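PDB 4EHU: 2-hydroxyisocaproyl-CoA dehydratase activator from Clostridium difficile, which transfers one electron to (R)-2-hydroxyisocaproyl-CoA dehydratase concomitant with ATP hydrolysis, activating that enzyme for the reductive branch of L-leucine fermentation. Local coordinates for residues V206-R218 against I230-T243. Sequence-based numbering, arbitrary orientation. Where two conformers were deposited one is given.
With ANP (phosphoaminophosphonic acid-adenylate ester), chain D.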
loop_
_atom_site.group_PDB
_atom_site.type_symbol
_atom_site.label_atom_id
_atom_site.label_comp_id
_atom_site.label_asym_id
_atom_site.label_seq_id
_atom_site.Cartn_x
_atom_site.Cartn_y
_atom_site.Cartn_z
ATOM N N VAL A 206 -9.713 -20.033 12.935
ATOM C CA VAL A 206 -9.846 -20.982 11.829
ATOM C C VAL A 206 -10.825 -22.097 12.195
ATOM O O VAL A 206 -10.817 -22.609 13.316
ATOM C CB VAL A 206 -8.475 -21.562 11.405
ATOM C CG1 VAL A 206 -7.930 -22.469 12.476
ATOM C CG2 VAL A 206 -8.599 -22.295 10.071
ATOM N N GLN A 207 -11.705 -22.451 11.263
ATOM C CA GLN A 207 -12.574 -23.602 11.470
ATOM C C GLN A 207 -12.686 -24.391 10.179
ATOM O O GLN A 207 -12.999 -23.833 9.138
ATOM C CB GLN A 207 -13.961 -23.171 11.948
ATOM C CG GLN A 207 -14.758 -24.308 12.551
ATOM C CD GLN A 207 -16.038 -23.839 13.199
ATOM O OE1 GLN A 207 -16.379 -22.659 13.138
ATOM N NE2 GLN A 207 -16.756 -24.761 13.828
ATOM N N ARG A 208 -12.421 -25.690 10.243
ATOM C CA ARG A 208 -12.529 -26.544 9.060
ATOM C C ARG A 208 -13.997 -26.775 8.679
ATOM O O ARG A 208 -14.866 -26.791 9.543
ATOM C CB ARG A 208 -11.847 -27.884 9.318
ATOM C CG ARG A 208 -10.411 -27.742 9.744
ATOM C CD ARG A 208 -9.750 -29.098 9.925
ATOM N NE ARG A 208 -9.451 -29.727 8.642
ATOM C CZ ARG A 208 -8.868 -30.914 8.511
ATOM N NH1 ARG A 208 -8.528 -31.606 9.588
ATOM N NH2 ARG A 208 -8.628 -31.411 7.305
ATOM N N ASN A 209 -14.277 -26.972 7.392
ATOM C CA ASN A 209 -13.265 -26.983 6.348
ATOM C C ASN A 209 -12.931 -25.563 5.940
ATOM O O ASN A 209 -13.811 -24.697 5.919
ATOM C CB ASN A 209 -13.775 -27.719 5.114
ATOM C CG ASN A 209 -13.833 -29.226 5.313
ATOM O OD1 ASN A 209 -12.948 -29.807 5.935
ATOM N ND2 ASN A 209 -14.866 -29.858 4.776
ATOM N N VAL A 210 -11.658 -25.336 5.620
ATOM C CA VAL A 210 -11.179 -24.035 5.173
ATOM C C VAL A 210 -11.059 -24.102 3.670
ATOM O O VAL A 210 -10.396 -25.002 3.132
ATOM C CB VAL A 210 -9.805 -23.702 5.786
ATOM C CG1 VAL A 210 -9.312 -22.350 5.304
ATOM C CG2 VAL A 210 -9.887 -23.755 7.303
ATOM N N VAL A 211 -11.707 -23.172 2.984
ATOM C CA VAL A 211 -11.699 -23.164 1.537
ATOM C C VAL A 211 -11.158 -21.846 1.030
ATOM O O VAL A 211 -11.559 -20.790 1.506
ATOM C CB VAL A 211 -13.126 -23.355 0.979
ATOM C CG1 VAL A 211 -13.133 -23.204 -0.554
ATOM C CG2 VAL A 211 -13.687 -24.735 1.425
ATOM N N MET A 212 -10.243 -21.895 0.069
ATOM C CA MET A 212 -9.783 -20.669 -0.581
ATOM C C MET A 212 -10.401 -20.519 -1.970
ATOM O O MET A 212 -10.474 -21.469 -2.750
ATOM C CB MET A 212 -8.258 -20.600 -0.696
ATOM C CG MET A 212 -7.777 -19.220 -1.166
ATOM S SD MET A 212 -5.993 -19.048 -1.322
ATOM C CE MET A 212 -5.565 -19.598 0.329
ATOM N N VAL A 213 -10.840 -19.298 -2.257
ATOM C CA VAL A 213 -11.416 -18.941 -3.538
ATOM C C VAL A 213 -10.837 -17.596 -4.000
ATOM O O VAL A 213 -9.997 -16.991 -3.309
ATOM C CB VAL A 213 -12.957 -18.812 -3.421
ATOM C CG1 VAL A 213 -13.519 -20.129 -2.911
ATOM C CG2 VAL A 213 -13.338 -17.647 -2.491
ATOM N N GLY A 214 -11.278 -17.148 -5.174
ATOM C CA GLY A 214 -10.700 -15.965 -5.788
ATOM C C GLY A 214 -9.617 -16.361 -6.771
ATOM O O GLY A 214 -9.124 -17.512 -6.767
ATOM N N GLY A 215 -9.222 -15.396 -7.596
ATOM C CA GLY A 215 -8.244 -15.657 -8.642
ATOM C C GLY A 215 -6.882 -16.009 -8.041
ATOM O O GLY A 215 -6.142 -16.799 -8.629
ATOM N N VAL A 216 -6.565 -15.439 -6.878
ATOM C CA VAL A 216 -5.274 -15.696 -6.243
ATOM C C VAL A 216 -5.188 -17.138 -5.763
ATOM O O VAL A 216 -4.089 -17.688 -5.629
ATOM C CB VAL A 216 -5.012 -14.707 -5.094
ATOM C CG1 VAL A 216 -3.720 -15.047 -4.334
ATOM C CG2 VAL A 216 -4.932 -13.302 -5.665
ATOM N N ALA A 217 -6.331 -17.778 -5.530
ATOM C CA ALA A 217 -6.310 -19.202 -5.147
ATOM C C ALA A 217 -5.873 -20.122 -6.290
ATOM O O ALA A 217 -5.604 -21.312 -6.075
ATOM C CB ALA A 217 -7.672 -19.637 -4.618
ATOM N N ARG A 218 -5.819 -19.590 -7.510
ATOM C CA ARG A 218 -5.249 -20.337 -8.623
ATOM C C ARG A 218 -3.723 -20.461 -8.499
ATOM O O ARG A 218 -3.121 -21.266 -9.210
ATOM C CB ARG A 218 -5.589 -19.672 -9.954
ATOM C CG ARG A 218 -7.073 -19.637 -10.236
ATOM C CD ARG A 218 -7.355 -18.866 -11.508
ATOM N NE ARG A 218 -6.930 -19.576 -12.704
ATOM C CZ ARG A 218 -7.017 -19.049 -13.920
ATOM N NH1 ARG A 218 -7.487 -17.811 -14.077
ATOM N NH2 ARG A 218 -6.630 -19.748 -14.972
ATOM N N ILE A 230 -1.520 -20.868 8.467
ATOM C CA ILE A 230 -2.644 -21.130 9.369
ATOM C C ILE A 230 -2.599 -22.511 9.975
ATOM O O ILE A 230 -3.464 -22.870 10.779
ATOM C CB ILE A 230 -4.022 -20.876 8.699
ATOM C CG1 ILE A 230 -4.328 -21.961 7.662
ATOM C CG2 ILE A 230 -4.040 -19.480 8.100
ATOM C CD1 ILE A 230 -5.775 -21.804 7.045
ATOM N N ASN A 231 -1.583 -23.290 9.609
ATOM C CA ASN A 231 -1.394 -24.626 10.179
ATOM C C ASN A 231 -2.652 -25.489 10.027
ATOM O O ASN A 231 -3.021 -26.235 10.931
ATOM C CB ASN A 231 -1.020 -24.514 11.665
ATOM C CG ASN A 231 -0.496 -25.829 12.246
ATOM O OD1 ASN A 231 0.096 -26.650 11.538
ATOM N ND2 ASN A 231 -0.714 -26.031 13.542
ATOM N N THR A 232 -3.310 -25.377 8.877
ATOM C CA THR A 232 -4.553 -26.103 8.605
ATOM C C THR A 232 -4.581 -26.460 7.129
ATOM O O THR A 232 -4.096 -25.671 6.303
ATOM C CB THR A 232 -5.775 -25.206 8.926
ATOM O OG1 THR A 232 -5.651 -24.697 10.260
ATOM C CG2 THR A 232 -7.066 -25.961 8.788
ATOM N N GLU A 233 -5.136 -27.625 6.797
ATOM C CA GLU A 233 -5.363 -27.991 5.396
ATOM C C GLU A 233 -6.338 -27.002 4.773
ATOM O O GLU A 233 -7.281 -26.560 5.427
ATOM C CB GLU A 233 -5.948 -29.399 5.267
ATOM C CG GLU A 233 -4.990 -30.500 5.694
ATOM C CD GLU A 233 -5.282 -31.822 5.011
ATOM O OE1 GLU A 233 -6.358 -31.949 4.389
ATOM O OE2 GLU A 233 -4.432 -32.732 5.086
ATOM N N ILE A 234 -6.088 -26.651 3.518
ATOM C CA ILE A 234 -6.987 -25.782 2.770
ATOM C C ILE A 234 -7.476 -26.489 1.527
ATOM O O ILE A 234 -6.685 -27.097 0.784
ATOM C CB ILE A 234 -6.271 -24.487 2.361
ATOM C CG1 ILE A 234 -5.883 -23.717 3.610
ATOM C CG2 ILE A 234 -7.195 -23.627 1.469
ATOM C CD1 ILE A 234 -5.168 -22.395 3.314
ATOM N N ILE A 235 -8.781 -26.432 1.302
ATOM C CA ILE A 235 -9.383 -27.025 0.127
ATOM C C ILE A 235 -9.559 -25.928 -0.902
ATOM O O ILE A 235 -9.970 -24.816 -0.562
ATOM C CB ILE A 235 -10.753 -27.643 0.456
ATOM C CG1 ILE A 235 -10.586 -28.768 1.482
ATOM C CG2 ILE A 235 -11.429 -28.161 -0.818
ATOM C CD1 ILE A 235 -11.914 -29.273 2.053
ATOM N N VAL A 236 -9.221 -26.217 -2.148
ATOM C CA VAL A 236 -9.429 -25.279 -3.233
ATOM C C VAL A 236 -10.345 -25.958 -4.271
ATOM O O VAL A 236 -10.062 -27.064 -4.725
ATOM C CB VAL A 236 -8.098 -24.864 -3.905
ATOM C CG1 VAL A 236 -8.347 -23.816 -4.992
ATOM C CG2 VAL A 236 -7.112 -24.299 -2.871
ATOM N N PRO A 237 -11.452 -25.309 -4.640
ATOM C CA PRO A 237 -12.322 -25.878 -5.681
ATOM C C PRO A 237 -11.580 -25.988 -6.996
ATOM O O PRO A 237 -10.515 -25.394 -7.139
ATOM C CB PRO A 237 -13.446 -24.840 -5.822
ATOM C CG PRO A 237 -13.328 -23.945 -4.617
ATOM C CD PRO A 237 -11.900 -23.980 -4.186
ATOM N N ASP A 238 -12.119 -26.762 -7.947
ATOM C CA ASP A 238 -11.514 -26.829 -9.256
ATOM C C ASP A 238 -11.563 -25.469 -9.939
ATOM O O ASP A 238 -10.726 -25.168 -10.785
ATOM C CB ASP A 238 -12.228 -27.882 -10.121
ATOM C CG ASP A 238 -12.020 -29.299 -9.597
ATOM O OD1 ASP A 238 -10.956 -29.561 -8.992
ATOM O OD2 ASP A 238 -12.916 -30.147 -9.787
ATOM N N ILE A 239 -12.548 -24.654 -9.563
ATOM C CA ILE A 239 -12.801 -23.365 -10.226
ATOM C C ILE A 239 -12.838 -22.200 -9.230
ATOM O O ILE A 239 -13.833 -21.494 -9.119
ATOM C CB ILE A 239 -14.151 -23.389 -10.986
ATOM C CG1 ILE A 239 -15.268 -23.928 -10.080
ATOM C CG2 ILE A 239 -14.041 -24.271 -12.230
ATOM C CD1 ILE A 239 -16.706 -23.674 -10.625
ATOM N N PRO A 240 -11.739 -21.984 -8.498
ATOM C CA PRO A 240 -11.788 -21.039 -7.369
ATOM C C PRO A 240 -12.152 -19.610 -7.742
ATOM O O PRO A 240 -12.786 -18.922 -6.953
ATOM C CB PRO A 240 -10.347 -21.062 -6.825
ATOM C CG PRO A 240 -9.524 -21.518 -8.015
ATOM C CD PRO A 240 -10.381 -22.521 -8.723
ATOM N N GLN A 241 -11.764 -19.160 -8.926
ATOM C CA GLN A 241 -12.038 -17.778 -9.332
ATOM C C GLN A 241 -13.516 -17.563 -9.696
ATOM O O GLN A 241 -13.977 -16.434 -9.806
ATOM C CB GLN A 241 -11.156 -17.401 -10.526
ATOM C CG GLN A 241 -11.160 -15.913 -10.839
ATOM C CD GLN A 241 -10.110 -15.551 -11.862
ATOM O OE1 GLN A 241 -9.561 -16.427 -12.547
ATOM N NE2 GLN A 241 -9.809 -14.260 -11.964
ATOM N N LEU A 242 -14.247 -18.662 -9.850
ATOM C CA LEU A 242 -15.618 -18.622 -10.350
ATOM C C LEU A 242 -16.697 -18.870 -9.298
ATOM O O LEU A 242 -17.886 -18.950 -9.655
ATOM C CB LEU A 242 -15.768 -19.675 -11.453
ATOM C CG LEU A 242 -15.139 -19.301 -12.799
ATOM C CD1 LEU A 242 -14.856 -20.549 -13.621
ATOM C CD2 LEU A 242 -16.030 -18.320 -13.571
ATOM N N THR A 243 -16.326 -19.001 -8.025
ATOM C CA THR A 243 -17.327 -19.377 -7.025
ATOM C C THR A 243 -18.368 -18.288 -6.801
ATOM O O THR A 243 -19.519 -18.586 -6.437
ATOM C CB THR A 243 -16.694 -19.741 -5.675
ATOM O OG1 THR A 243 -15.754 -18.738 -5.299
ATOM C CG2 THR A 243 -15.945 -21.094 -5.783
HETATM P PG ANP D . -12.097 -8.180 -5.817
HETATM O O1G ANP D . -13.030 -7.015 -6.125
HETATM O O2G ANP D . -12.890 -9.378 -5.360
HETATM O O3G ANP D . -11.006 -7.819 -4.887
HETATM P PB ANP D . -11.739 -9.723 -8.401
HETATM O O1B ANP D . -11.821 -9.184 -9.804
HETATM O O2B ANP D . -12.918 -10.577 -7.930
HETATM N N3B ANP D . -11.344 -8.414 -7.341
HETATM P PA ANP D . -10.321 -12.235 -8.755
HETATM O O1A ANP D . -10.908 -12.383 -10.115
HETATM O O2A ANP D . -10.830 -13.046 -7.585
HETATM O O3A ANP D . -10.423 -10.679 -8.309
HETATM O "O5'" ANP D . -8.723 -12.401 -8.769
HETATM C "C5'" ANP D . -7.911 -11.513 -9.546
HETATM C "C4'" ANP D . -6.467 -12.001 -9.496
HETATM O "O4'" ANP D . -6.215 -13.397 -9.422
HETATM C "C3'" ANP D . -5.265 -11.223 -9.999
HETATM O "O3'" ANP D . -5.035 -10.055 -9.198
HETATM C "C2'" ANP D . -4.149 -12.272 -9.947
HETATM O "O2'" ANP D . -3.204 -12.020 -8.892
HETATM C "C1'" ANP D . -4.828 -13.619 -9.699
HETATM N N9 ANP D . -4.801 -14.518 -10.867
HETATM C C8 ANP D . -5.546 -14.417 -11.987
HETATM N N7 ANP D . -5.297 -15.455 -12.824
HETATM C C5 ANP D . -4.374 -16.235 -12.208
HETATM C C6 ANP D . -3.679 -17.486 -12.518
HETATM N N6 ANP D . -3.918 -18.102 -13.701
HETATM N N1 ANP D . -2.805 -17.972 -11.599
HETATM C C2 ANP D . -2.570 -17.364 -10.428
HETATM N N3 ANP D . -3.164 -16.211 -10.084
HETATM C C4 ANP D . -4.061 -15.625 -10.916
HETATM O O HOH W 1 -9.796 -27.433 6.055
#
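Gln241 lays its extended side chain alongside Gly215, with CG 3.7 Å from Gly215 CA, and its amide serves two partners. Gln241 NE2 donates to O1A of the bound ATP analogue ANP at 2.9 Å, nearly straight at 170°, while Gln241 OE1 accepts Arg218 NH1 at 2.9 Å, in the amide plane but tilted from that of the guanidinium; together the two bonds set which way the amide is turned. One face of the Arg218 guanidinium, swung round by a bend at chi3 (71°), is met by the adenine amino group, ANP N6 standing 3.2 Å above the guanidinium plane, over its centre. Gly215 N donates to ANP O2A at 2.8 Å, so both segments grip the alpha-phosphate. Gly215 and Gln241 follow the parallel strands 210-213 and 234-235 of a beta-alpha-beta unit connected by helix 220-230; the short, weakly bonded 234-235 edges one sheet of the actin-like ATPase fold. Backbone hydrogen bonds Ile235 N to Val210 O (2.8 Å) and Met212 N to Ile235 O join them. Val211 and Ile235 turn to the face where Val211 meets helix 79-90; Val210 and Ile234 turn to the other, where Val210 CG1 also meets Ile230 CD1 (4.0 Å). At the start of strand 210-213, a water accepts from Val210 N and donates to Glu233 O, and Arg208 NH2 makes a long salt bridge to Glu233 OE1, 3.7 Å, guanidinium and carboxylate planes 57° apart.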